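Local coordinates for protein glycogen accumulation regulator GarA (Mycobacterium tuberculosis, PDB 6I2P) that probably regulates glycogen accumulation through a forkhead-associated (FHA) domain, a module that typically recognises phosphothreonine in partner proteins, at residues E101-N106 and N110-G115; T120-E125 and A130-G135. One frame throughout, in Å; residues are numbered along the deposited sequence.

Overall arrangement
Both contacts belong to the FHA beta sandwich, but they hold it together in different directions. Contact 1 joins strands 100-105 and 108-113, neighbours within the mixed sheet; contact 2 spans the interior from strand 120-122 of the antiparallel sheet to strand 129-132, which borders strand 108-113. Contact 1 is accordingly partly buried and two-sided, with paired main chains, an apolar inner face and a charged, hydrated outer face. Contact 2 is buried, small and wholly apolar across its segments. The two meet where Val111 CG1 packs against Val122 CG2 at 3.5 Å, and where Asp113 OD2 lies 2.7 Å from Thr120 OG1, probably hydrogen-bonded to it.

Contact 1. Residues E101-N106 and N110-G115; sequences EFRLEN and NVVDVG
Glu101 and Val112 exchange two main-chain hydrogen bonds, N to O and O to N, each 2.8 Å. Two residues on, Arg103 and Asn110 repeat the exchange: Arg103 N reaches Asn110 O at 2.8 Å, and Asn110 N donates to Arg103 O with a more bent N-H...O angle of 141°. The intervening Phe102 and Val111 form a non-hydrogen-bonded pair, and their backbones bond outward, to Thr78 and Ala130 in the flanking strands.

On the face with Glu101, Arg103 and Asn110, polar groups satisfy one another. The Arg103 chain runs extended, and its NH2 forms a salt bridge with Glu101 OE2 at 2.8 Å. Valine methyls pack against this pair: Val112 CG1 against Glu101 CB and Arg103 NE, Val114 CG1 3.7 Å from Glu101 CD. With CG between its backbone N and carbonyl carbon (chi1 52°), Asn110 lays its amide across the neighbouring strand, OD1 3.4 Å from Arg103 CB. OD1 accepts from a water that also donates to Glu105 OE1, and ND2 gives that same carboxylate oxygen a weak 3.3 Å bond. Asp113 OD1 accepts from Gly115 N at 2.9 Å, an Asx turn, while OD2 is bonded to Ser116 OG.

The other face is apolar, as suits buried positions. Val111 CG2 sits over one face of the Phe102 ring, 4.0 Å from its centroid, in a CH-pi contact; the ring continues onto Val138 and Ile140 of the facing sheet. This amphipathic pair of strands is an antiparallel beta hairpin at the centre of one sheet of the FHA beta sandwich.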
loop_
_atom_site.group_PDB
_atom_site.type_symbol
_atom_site.label_atom_id
_atom_site.label_comp_id
_atom_site.label_asym_id
_atom_site.label_seq_id
_atom_site.Cartn_x
_atom_site.Cartn_y
_atom_site.Cartn_z
ATOM N N GLU C 101 17.041 8.817 14.640
ATOM C CA GLU C 101 18.403 9.159 15.028
ATOM C C GLU C 101 18.943 8.080 15.947
ATOM O O GLU C 101 18.215 7.543 16.782
ATOM C CB GLU C 101 18.476 10.528 15.723
ATOM C CG GLU C 101 18.422 11.698 14.755
ATOM C CD GLU C 101 18.372 13.082 15.368
ATOM O OE1 GLU C 101 18.495 14.061 14.596
ATOM O OE2 GLU C 101 18.220 13.190 16.609
ATOM N N PHE C 102 20.220 7.758 15.773
ATOM C CA PHE C 102 20.936 6.802 16.596
ATOM C C PHE C 102 21.869 7.638 17.444
ATOM O O PHE C 102 22.672 8.407 16.908
ATOM C CB PHE C 102 21.677 5.764 15.737
ATOM C CG PHE C 102 20.742 4.828 15.010
ATOM C CD1 PHE C 102 20.206 5.176 13.771
ATOM C CD2 PHE C 102 20.388 3.607 15.563
ATOM C CE1 PHE C 102 19.315 4.322 13.113
ATOM C CE2 PHE C 102 19.519 2.745 14.893
ATOM C CZ PHE C 102 18.976 3.113 13.680
ATOM N N ARG C 103 21.674 7.572 18.767
ATOM C CA ARG C 103 22.424 8.365 19.732
ATOM C C ARG C 103 23.338 7.544 20.627
ATOM O O ARG C 103 22.911 6.537 21.193
ATOM C CB ARG C 103 21.477 9.238 20.570
ATOM C CG ARG C 103 20.686 10.237 19.726
ATOM C CD ARG C 103 19.930 11.231 20.570
ATOM N NE ARG C 103 19.245 12.221 19.738
ATOM C CZ ARG C 103 19.271 13.533 19.953
ATOM N NH1 ARG C 103 19.939 14.029 20.984
ATOM N NH2 ARG C 103 18.627 14.356 19.140
ATOM N N LEU C 104 24.601 7.980 20.743
ATOM C CA LEU C 104 25.619 7.368 21.594
ATOM C C LEU C 104 25.662 8.170 22.901
ATOM O O LEU C 104 26.229 9.266 22.945
ATOM C CB LEU C 104 26.984 7.367 20.887
ATOM N N GLU C 105 24.976 7.656 23.940
ATOM C CA GLU C 105 24.859 8.285 25.262
ATOM C C GLU C 105 25.171 7.263 26.356
ATOM O O GLU C 105 24.601 6.168 26.351
ATOM C CB GLU C 105 23.443 8.868 25.475
ATOM C CG GLU C 105 22.993 9.900 24.450
ATOM C CD GLU C 105 21.512 10.241 24.436
ATOM O OE1 GLU C 105 20.692 9.407 24.886
ATOM O OE2 GLU C 105 21.170 11.345 23.952
ATOM N N ASN C 106 26.075 7.627 27.293
ATOM C CA ASN C 106 26.536 6.809 28.426
ATOM C C ASN C 106 27.178 5.482 27.963
ATOM O O ASN C 106 26.813 4.400 28.439
ATOM C CB ASN C 106 25.426 6.597 29.475
ATOM N N ASN C 110 21.391 4.058 21.351
ATOM C CA ASN C 110 19.939 4.044 21.394
ATOM C C ASN C 110 19.348 4.605 20.107
ATOM O O ASN C 110 19.989 5.411 19.435
ATOM C CB ASN C 110 19.388 4.766 22.637
ATOM C CG ASN C 110 19.910 6.161 22.857
ATOM O OD1 ASN C 110 19.437 7.127 22.249
ATOM N ND2 ASN C 110 20.885 6.292 23.755
ATOM N N VAL C 111 18.152 4.136 19.734
ATOM C CA VAL C 111 17.435 4.649 18.567
ATOM C C VAL C 111 16.302 5.549 19.068
ATOM O O VAL C 111 15.681 5.257 20.092
ATOM C CB VAL C 111 16.966 3.563 17.544
ATOM C CG1 VAL C 111 15.960 2.595 18.159
ATOM C CG2 VAL C 111 16.399 4.193 16.267
ATOM N N VAL C 112 16.064 6.654 18.363
ATOM C CA VAL C 112 14.999 7.581 18.700
ATOM C C VAL C 112 14.254 8.004 17.429
ATOM O O VAL C 112 14.882 8.366 16.434
ATOM C CB VAL C 112 15.509 8.770 19.566
ATOM C CG1 VAL C 112 16.427 9.704 18.780
ATOM C CG2 VAL C 112 14.357 9.533 20.201
ATOM N N ASP C 113 12.910 7.947 17.468
ATOM C CA ASP C 113 12.073 8.371 16.352
ATOM C C ASP C 113 11.897 9.865 16.504
ATOM O O ASP C 113 11.478 10.335 17.564
ATOM C CB ASP C 113 10.724 7.645 16.356
ATOM C CG ASP C 113 9.886 7.959 15.133
ATOM O OD1 ASP C 113 9.224 9.021 15.125
ATOM O OD2 ASP C 113 9.883 7.139 14.192
ATOM N N VAL C 114 12.255 10.618 15.459
ATOM C CA VAL C 114 12.202 12.079 15.486
ATOM C C VAL C 114 10.867 12.642 14.928
ATOM O O VAL C 114 10.733 13.855 14.779
ATOM C CB VAL C 114 13.455 12.731 14.829
ATOM C CG1 VAL C 114 14.728 12.373 15.602
ATOM C CG2 VAL C 114 13.585 12.370 13.343
ATOM N N GLY C 115 9.890 11.769 14.691
ATOM C CA GLY C 115 8.576 12.163 14.191
ATOM C C GLY C 115 8.263 11.654 12.798
ATOM O O GLY C 115 7.916 12.438 11.914
HETATM O O HOH W 1 18.226 9.530 22.792
#

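Contact 2. Residues T120-E125 and A130-G135; sequences TYVNRE and AVLANG
Val122 is anchored by its own turn before it touches the other segment: its N donates to Glu125 O at 3.0 Å, and its O accepts from Glu125 N at 3.1 Å. The reciprocal pair closes a type I' beta turn, whose two central residues, Asn123 and Arg124, both have positive phi. Asparagine tolerates that conformation well, and here its side chain is also used, with OD1 accepting from Glu137 N and ND2 donating to Asp136 OD1.

The turn fixes the end of strand 120-122, from which Val122 projects toward the segment 130-135. With CG1 anti to the backbone N (chi1 171°), it is the other methyl, CG2, that does all the touching. CG2 lies 4.0 Å from Ala130 CB and 4.2 Å from Leu132 CD2, resting against both at once. This is face-to-face packing between the two sheets of the FHA sandwich, held by van der Waals and hydrophobic contact, since the two main chains are too far apart to pair: the CA atoms of Val122 and Ala130 are 7.3 Å apart. A beta-branched valine suits this buried strand position, and a small alanine suits the position facing it. Leucine, being longer, starts from farther along strand 129-132 and brings one branch back obliquely to the same methyl, while also meeting Val111, Val138 and Phe147.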
loop_
_atom_site.group_PDB
_atom_site.type_symbol
_atom_site.label_atom_id
_atom_site.label_comp_id
_atom_site.label_asym_id
_atom_site.label_seq_id
_atom_site.Cartn_x
_atom_site.Cartn_y
_atom_site.Cartn_z
ATOM N N THR C 120 9.108 3.786 14.173
ATOM C CA THR C 120 10.331 3.006 14.341
ATOM C C THR C 120 10.019 1.810 15.245
ATOM O O THR C 120 9.346 1.957 16.267
ATOM C CB THR C 120 11.484 3.890 14.860
ATOM O OG1 THR C 120 11.599 5.039 14.020
ATOM C CG2 THR C 120 12.825 3.156 14.884
ATOM N N TYR C 121 10.502 0.630 14.853
ATOM C CA TYR C 121 10.277 -0.607 15.590
ATOM C C TYR C 121 11.595 -1.229 16.016
ATOM O O TYR C 121 12.556 -1.243 15.246
ATOM C CB TYR C 121 9.466 -1.614 14.748
ATOM C CG TYR C 121 8.155 -1.071 14.216
ATOM C CD1 TYR C 121 8.108 -0.343 13.030
ATOM C CD2 TYR C 121 6.955 -1.338 14.865
ATOM C CE1 TYR C 121 6.905 0.158 12.535
ATOM C CE2 TYR C 121 5.740 -0.863 14.366
ATOM C CZ TYR C 121 5.723 -0.108 13.203
ATOM O OH TYR C 121 4.537 0.368 12.701
ATOM N N VAL C 122 11.643 -1.721 17.254
ATOM C CA VAL C 122 12.795 -2.430 17.806
ATOM C C VAL C 122 12.269 -3.788 18.217
ATOM O O VAL C 122 11.359 -3.863 19.047
ATOM C CB VAL C 122 13.517 -1.674 18.955
ATOM C CG1 VAL C 122 14.565 -2.562 19.634
ATOM C CG2 VAL C 122 14.164 -0.400 18.429
ATOM N N ASN C 123 12.790 -4.849 17.576
ATOM C CA ASN C 123 12.392 -6.245 17.788
ATOM C C ASN C 123 10.867 -6.435 17.593
ATOM O O ASN C 123 10.200 -7.083 18.408
ATOM C CB ASN C 123 12.912 -6.782 19.141
ATOM C CG ASN C 123 14.418 -6.718 19.293
ATOM O OD1 ASN C 123 15.181 -6.765 18.320
ATOM N ND2 ASN C 123 14.884 -6.607 20.526
ATOM N N ARG C 124 10.328 -5.822 16.493
ATOM C CA ARG C 124 8.917 -5.845 16.059
ATOM C C ARG C 124 7.981 -4.950 16.878
ATOM O O ARG C 124 6.796 -4.851 16.550
ATOM C CB ARG C 124 8.347 -7.274 16.054
ATOM C CG ARG C 124 8.983 -8.243 15.080
ATOM C CD ARG C 124 8.259 -9.581 15.151
ATOM N NE ARG C 124 6.824 -9.469 14.857
ATOM C CZ ARG C 124 6.315 -9.375 13.633
ATOM N NH1 ARG C 124 5.006 -9.277 13.458
ATOM N NH2 ARG C 124 7.111 -9.391 12.574
ATOM N N GLU C 125 8.494 -4.316 17.943
ATOM C CA GLU C 125 7.687 -3.501 18.845
ATOM C C GLU C 125 7.814 -2.003 18.552
ATOM O O GLU C 125 8.940 -1.500 18.495
ATOM C CB GLU C 125 8.021 -3.818 20.313
ATOM C CG GLU C 125 7.654 -5.231 20.740
ATOM C CD GLU C 125 6.223 -5.419 21.208
ATOM O OE1 GLU C 125 6.029 -5.664 22.421
ATOM O OE2 GLU C 125 5.299 -5.328 20.369
ATOM N N ALA C 130 14.495 3.656 22.309
ATOM C CA ALA C 130 14.923 2.361 22.850
ATOM C C ALA C 130 16.427 2.231 22.862
ATOM O O ALA C 130 17.084 2.641 21.909
ATOM C CB ALA C 130 14.316 1.223 22.038
ATOM N N VAL C 131 16.968 1.641 23.940
ATOM C CA VAL C 131 18.394 1.355 24.119
ATOM C C VAL C 131 18.685 0.108 23.270
ATOM O O VAL C 131 17.900 -0.845 23.288
ATOM C CB VAL C 131 18.750 1.141 25.620
ATOM C CG1 VAL C 131 20.201 0.688 25.807
ATOM C CG2 VAL C 131 18.468 2.399 26.439
ATOM N N LEU C 132 19.798 0.122 22.519
ATOM C CA LEU C 132 20.169 -0.990 21.654
ATOM C C LEU C 132 21.263 -1.884 22.229
ATOM O O LEU C 132 22.293 -1.405 22.704
ATOM C CB LEU C 132 20.547 -0.495 20.247
ATOM C CG LEU C 132 19.476 0.315 19.489
ATOM C CD1 LEU C 132 20.074 1.053 18.310
ATOM C CD2 LEU C 132 18.304 -0.560 19.051
ATOM N N ALA C 133 21.015 -3.191 22.170
ATOM C CA ALA C 133 21.922 -4.264 22.569
ATOM C C ALA C 133 22.317 -5.023 21.297
ATOM O O ALA C 133 21.583 -4.964 20.307
ATOM C CB ALA C 133 21.223 -5.204 23.537
ATOM N N ASN C 134 23.468 -5.719 21.311
ATOM C CA ASN C 134 23.957 -6.483 20.158
ATOM C C ASN C 134 22.944 -7.552 19.717
ATOM O O ASN C 134 22.519 -8.379 20.531
ATOM C CB ASN C 134 25.324 -7.113 20.458
ATOM C CG ASN C 134 25.875 -7.941 19.322
ATOM O OD1 ASN C 134 26.323 -7.420 18.299
ATOM N ND2 ASN C 134 25.845 -9.255 19.475
ATOM N N GLY C 135 22.553 -7.486 18.445
ATOM C CA GLY C 135 21.605 -8.419 17.851
ATOM C C GLY C 135 20.197 -7.894 17.668
ATOM O O GLY C 135 19.364 -8.581 17.069
#